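Local coordinates for bumblebee peptidoglycan recognition protein SA (Bombus, PDB 5XZ4) that probably recognises bacterial peptidoglycan in insect innate immunity, binding the Dap-type polymer in preference to the Lys-type, at residues I31-I36 with I96-K101; F74-D79 with I105-N110. All blocks are in the same frame, centred on the assembly; numbering follows the deposited sequence.

Interaction 1. Residues I31-I36 with I96-K101; sequences IPYVII and IGYNKK. With SO4 (sulfate ion), chain C.
Tyr33 and Tyr98 form a T-shaped stack where the type I beta turn 98-101, leading into strand 102-107, lies against the start of strand 31-38 in the central sheet of the PGRP (amidase-like) fold. The edge of Tyr98 points into the face of Tyr33: Tyr98 CE2 stands over the ring centre, the planes are at 90° and the centroids are 5.3 Å apart. Tyr33 CG lies anti to its carbonyl carbon (chi1 -66°), which turns the ring toward the turn. A water joins the two phenols, 3.2 Å from Tyr33 OH, to which it donates, and 2.7 Å from Tyr98 OH; Tyr33 OH also hydrogen-bonds to O of the C-terminal Pro173. Ile35 CD1 packs obliquely on Tyr98, 4.2 Å from Tyr98 CD2 and near its CB. The extended Lys101 side chain runs over a face of Tyr98, with CE above the rim. Lys101 O sits in plane at the edge of the Tyr33 ring, touches Pro32 CG and accepts a weak, bent bond from Tyr33 N (3.3 Å, 128° at the hydrogen). Lys101 N closes the turn on Tyr98 O, which also accepts from Ser102 OG. On the outer side of the turn a sulfate, probably from the crystallisation liquor, is gripped by Gly97 N, Asn99 N and Asn99 ND2. Asn99 OD1 accepts from the backbone N of both His94 and Thr95, which fixes the rotation of the amide and presents Asn99 ND2 to sulfate O1 at 3.1 Å.

Interaction 2. Residues F74-D79 with I105-N110; sequences FLIGGD and IGFIGN
Ile76 meets Ile105, Phe107 and Ile108 where strands 74-76 and 102-107 run parallel in the central sheet, and Ile76 and Ile108 have the largest areas buried here. The Ile76 side chain lies on the same face as Ile105 and Phe107. Its CG1, anti to the carbonyl carbon (chi1 -49°), presses tightly on Ile105 CG2 at 3.5 Å. The same CG1 makes a CH-pi contact over one face of Phe107, 4.3 Å from the ring centroid and offset toward the rim. Met120 of helix 118-134 touches both Ile76 and Phe107 on this face. The Ile76 backbone uses both its polar atoms: N donates to Gly106 O at 2.8 Å, and O accepts from Ile108 N at 2.9 Å in a nearly straight bond (168°). Gly106 N completes the ladder on Phe74 O. On the face that carries Leu75, Ile108 reaches back from just beyond the strand and crosses it at about a right angle, Ile108 CD1 lying 3.9 Å from Leu75 CB and 4.0 Å from Gly77 CA. With an alanine at Ile108, the CG1-CD1 arm is gone and a gap would probably open beside Leu75 CB and Gly77. A CB on Gly106 would come within 3.2 Å of Leu75 CD2, a tight fit. The contact thus pairs backbone polar groups in the buried sheet, while the Phe107 ring joins the isoleucines on one face and Leu75 with Ile108 lies on the other side.

In the fold
Interactions 1 and 2 meet in one sheet, since strands 31-38 and 102-107 are neighbours in it. The centres lie about 17 Å apart, yet Ile35 O and Ile105 N are 2.9 Å apart, a probable hydrogen bond, and Val34 CG1 packs on Ile105 CD1. Along the chain, the loop used in interaction 1 continues into strand 102-107, whose last residues, 105-107, begin the segment 105-110 of interaction 2. Interaction 2 is wholly buried, a regular parallel ladder between the layers of helices 118-134 and 47-64. Interaction 1 is only partly buried: a turn rests on a strand through aromatic packing, a bridging water and one weak backbone bond, with a sulfate on its outer side.

Interaction 1. Residues I31-I36 with I96-K101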
# COMPACT_ATOMS: atom_id res chain seq x y z
N ILE A 31 -8.12 -2.32 -12.36
CA ILE A 31 -7.50 -3.35 -11.51
C ILE A 31 -8.55 -4.04 -10.61
O ILE A 31 -9.40 -3.36 -10.03
CB ILE A 31 -6.42 -2.67 -10.64
CG1 ILE A 31 -5.34 -2.03 -11.53
CG2 ILE A 31 -5.80 -3.62 -9.62
CD1 ILE A 31 -4.60 -0.90 -10.84
N PRO A 32 -8.46 -5.39 -10.44
CA PRO A 32 -9.50 -6.12 -9.69
C PRO A 32 -9.33 -6.24 -8.18
O PRO A 32 -10.31 -6.44 -7.47
CB PRO A 32 -9.49 -7.51 -10.35
CG PRO A 32 -8.07 -7.66 -10.82
CD PRO A 32 -7.67 -6.30 -11.30
N TYR A 33 -8.09 -6.09 -7.68
CA TYR A 33 -7.78 -6.28 -6.24
C TYR A 33 -7.00 -5.13 -5.65
O TYR A 33 -6.17 -4.52 -6.32
CB TYR A 33 -6.97 -7.57 -6.00
CG TYR A 33 -7.72 -8.84 -6.30
CD1 TYR A 33 -8.53 -9.45 -5.32
CD2 TYR A 33 -7.60 -9.45 -7.55
CE1 TYR A 33 -9.25 -10.62 -5.62
CE2 TYR A 33 -8.29 -10.64 -7.85
CZ TYR A 33 -9.11 -11.21 -6.88
OH TYR A 33 -9.80 -12.36 -7.21
N VAL A 34 -7.25 -4.88 -4.36
CA VAL A 34 -6.35 -4.07 -3.52
C VAL A 34 -5.90 -5.00 -2.40
O VAL A 34 -6.75 -5.62 -1.73
CB VAL A 34 -7.07 -2.83 -2.97
CG1 VAL A 34 -6.22 -2.10 -1.93
CG2 VAL A 34 -7.43 -1.86 -4.08
N ILE A 35 -4.57 -5.05 -2.15
CA ILE A 35 -4.05 -5.86 -1.05
C ILE A 35 -3.58 -4.92 0.05
O ILE A 35 -2.77 -3.99 -0.20
CB ILE A 35 -2.85 -6.75 -1.46
CG1 ILE A 35 -3.02 -7.43 -2.81
CG2 ILE A 35 -2.54 -7.75 -0.35
CD1 ILE A 35 -4.15 -8.42 -2.90
N ILE A 36 -4.06 -5.13 1.26
CA ILE A 36 -3.66 -4.34 2.44
C ILE A 36 -2.52 -5.02 3.20
O ILE A 36 -2.59 -6.23 3.51
CB ILE A 36 -4.86 -4.06 3.39
CG1 ILE A 36 -6.04 -3.42 2.62
CG2 ILE A 36 -4.42 -3.22 4.59
CD1 ILE A 36 -5.74 -2.06 1.99
N ILE A 96 2.99 -12.06 -3.56
CA ILE A 96 3.26 -13.14 -4.52
C ILE A 96 1.92 -13.75 -4.98
O ILE A 96 1.02 -13.98 -4.16
CB ILE A 96 4.24 -14.22 -3.96
CG1 ILE A 96 5.64 -13.59 -3.79
CG2 ILE A 96 4.30 -15.46 -4.86
CD1 ILE A 96 6.71 -14.46 -3.14
N GLY A 97 1.77 -13.90 -6.29
CA GLY A 97 0.54 -14.39 -6.89
C GLY A 97 -0.46 -13.32 -7.28
O GLY A 97 -1.40 -13.62 -8.01
N TYR A 98 -0.27 -12.09 -6.79
CA TYR A 98 -1.20 -10.97 -7.01
C TYR A 98 -0.52 -9.71 -7.53
O TYR A 98 -1.20 -8.70 -7.76
CB TYR A 98 -1.98 -10.63 -5.73
CG TYR A 98 -3.03 -11.69 -5.45
CD1 TYR A 98 -2.67 -12.94 -4.91
CD2 TYR A 98 -4.38 -11.46 -5.77
CE1 TYR A 98 -3.63 -13.94 -4.70
CE2 TYR A 98 -5.35 -12.46 -5.55
CZ TYR A 98 -4.96 -13.68 -5.01
OH TYR A 98 -5.91 -14.69 -4.79
N ASN A 99 0.80 -9.75 -7.75
CA ASN A 99 1.55 -8.56 -8.19
C ASN A 99 1.14 -8.00 -9.55
O ASN A 99 1.36 -6.81 -9.83
CB ASN A 99 3.06 -8.81 -8.14
CG ASN A 99 3.60 -8.82 -6.73
OD1 ASN A 99 3.26 -7.97 -5.90
ND2 ASN A 99 4.48 -9.78 -6.44
N LYS A 100 0.50 -8.83 -10.38
CA LYS A 100 0.03 -8.41 -11.71
C LYS A 100 -1.46 -8.05 -11.76
O LYS A 100 -1.99 -7.68 -12.83
CB LYS A 100 0.39 -9.46 -12.77
CG LYS A 100 1.86 -9.81 -12.85
CD LYS A 100 2.17 -10.59 -14.12
CE LYS A 100 3.14 -11.74 -13.88
NZ LYS A 100 4.47 -11.34 -13.37
N LYS A 101 -2.15 -8.16 -10.63
CA LYS A 101 -3.60 -7.96 -10.62
C LYS A 101 -4.11 -7.19 -9.42
O LYS A 101 -5.29 -7.28 -9.05
CB LYS A 101 -4.35 -9.29 -10.87
CG LYS A 101 -4.04 -10.42 -9.90
CD LYS A 101 -4.91 -11.64 -10.18
CE LYS A 101 -4.52 -12.78 -9.26
NZ LYS A 101 -5.20 -14.04 -9.66
S SO4 C . 3.67 -12.62 -9.04
O1 SO4 C . 4.75 -11.60 -8.89
O2 SO4 C . 2.35 -12.10 -8.64
O3 SO4 C . 3.60 -13.10 -10.44
O4 SO4 C . 4.02 -13.77 -8.18
O HOH W 1 -7.70 -14.75 -6.78

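Interaction 2. Residues F74-D79 with I105-N110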
# COMPACT_ATOMS: atom_id res chain seq x y z
N PHE A 74 1.58 1.94 -2.91
CA PHE A 74 1.44 3.15 -2.10
C PHE A 74 1.73 2.80 -0.64
O PHE A 74 1.54 1.65 -0.22
CB PHE A 74 -0.02 3.69 -2.16
CG PHE A 74 -0.46 4.12 -3.54
CD1 PHE A 74 -0.21 5.40 -4.00
CD2 PHE A 74 -1.14 3.24 -4.38
CE1 PHE A 74 -0.60 5.79 -5.27
CE2 PHE A 74 -1.55 3.65 -5.66
CZ PHE A 74 -1.27 4.91 -6.11
N LEU A 75 2.15 3.83 0.11
CA LEU A 75 2.25 3.74 1.59
C LEU A 75 1.27 4.69 2.22
O LEU A 75 0.95 5.76 1.63
CB LEU A 75 3.66 4.05 2.12
CG LEU A 75 4.83 3.26 1.53
CD1 LEU A 75 6.14 3.86 2.06
CD2 LEU A 75 4.74 1.81 1.88
N ILE A 76 0.78 4.32 3.40
CA ILE A 76 -0.05 5.24 4.22
C ILE A 76 0.77 5.63 5.46
O ILE A 76 1.17 4.76 6.23
CB ILE A 76 -1.40 4.61 4.67
CG1 ILE A 76 -2.16 3.96 3.49
CG2 ILE A 76 -2.25 5.64 5.44
CD1 ILE A 76 -2.65 4.94 2.45
N GLY A 77 1.01 6.93 5.63
CA GLY A 77 1.70 7.43 6.81
C GLY A 77 0.79 7.74 7.98
O GLY A 77 -0.41 8.05 7.79
N GLY A 78 1.33 7.73 9.19
CA GLY A 78 0.58 8.18 10.38
C GLY A 78 0.32 9.69 10.40
O GLY A 78 -0.44 10.18 11.25
N ASP A 79 0.94 10.41 9.46
CA ASP A 79 0.58 11.81 9.16
C ASP A 79 -0.75 11.93 8.39
O ASP A 79 -1.22 13.06 8.17
CB ASP A 79 1.73 12.50 8.39
CG ASP A 79 2.01 11.88 7.03
OD1 ASP A 79 1.45 10.81 6.68
OD2 ASP A 79 2.81 12.47 6.26
N ILE A 105 -1.12 -1.72 -0.76
CA ILE A 105 -1.09 -0.49 0.08
C ILE A 105 -0.44 -0.88 1.40
O ILE A 105 -0.96 -1.73 2.13
CB ILE A 105 -2.50 0.06 0.37
CG1 ILE A 105 -3.21 0.47 -0.92
CG2 ILE A 105 -2.42 1.26 1.32
CD1 ILE A 105 -4.67 0.92 -0.73
N GLY A 106 0.73 -0.29 1.67
CA GLY A 106 1.46 -0.58 2.93
C GLY A 106 1.20 0.49 3.99
O GLY A 106 1.64 1.64 3.83
N PHE A 107 0.51 0.11 5.07
CA PHE A 107 0.35 0.99 6.25
C PHE A 107 1.69 1.01 6.97
O PHE A 107 2.22 -0.07 7.33
CB PHE A 107 -0.77 0.48 7.18
CG PHE A 107 -2.18 0.80 6.73
CD1 PHE A 107 -2.69 0.30 5.51
CD2 PHE A 107 -3.00 1.55 7.57
CE1 PHE A 107 -4.02 0.59 5.15
CE2 PHE A 107 -4.32 1.84 7.20
CZ PHE A 107 -4.80 1.34 6.00
N ILE A 108 2.24 2.21 7.21
CA ILE A 108 3.55 2.30 7.87
C ILE A 108 3.38 2.05 9.36
O ILE A 108 2.72 2.83 10.07
CB ILE A 108 4.23 3.66 7.59
CG1 ILE A 108 4.48 3.83 6.08
CG2 ILE A 108 5.56 3.77 8.35
CD1 ILE A 108 4.89 5.24 5.67
N GLY A 109 3.93 0.92 9.83
CA GLY A 109 3.81 0.51 11.22
C GLY A 109 3.67 -1.01 11.35
O GLY A 109 3.69 -1.74 10.33
N ASN A 110 3.55 -1.46 12.59
CA ASN A 110 3.30 -2.86 12.93
C ASN A 110 1.93 -2.90 13.62
O ASN A 110 1.76 -2.43 14.74
CB ASN A 110 4.41 -3.39 13.86
CG ASN A 110 4.32 -4.89 14.08
OD1 ASN A 110 3.26 -5.47 14.01
ND2 ASN A 110 5.46 -5.53 14.34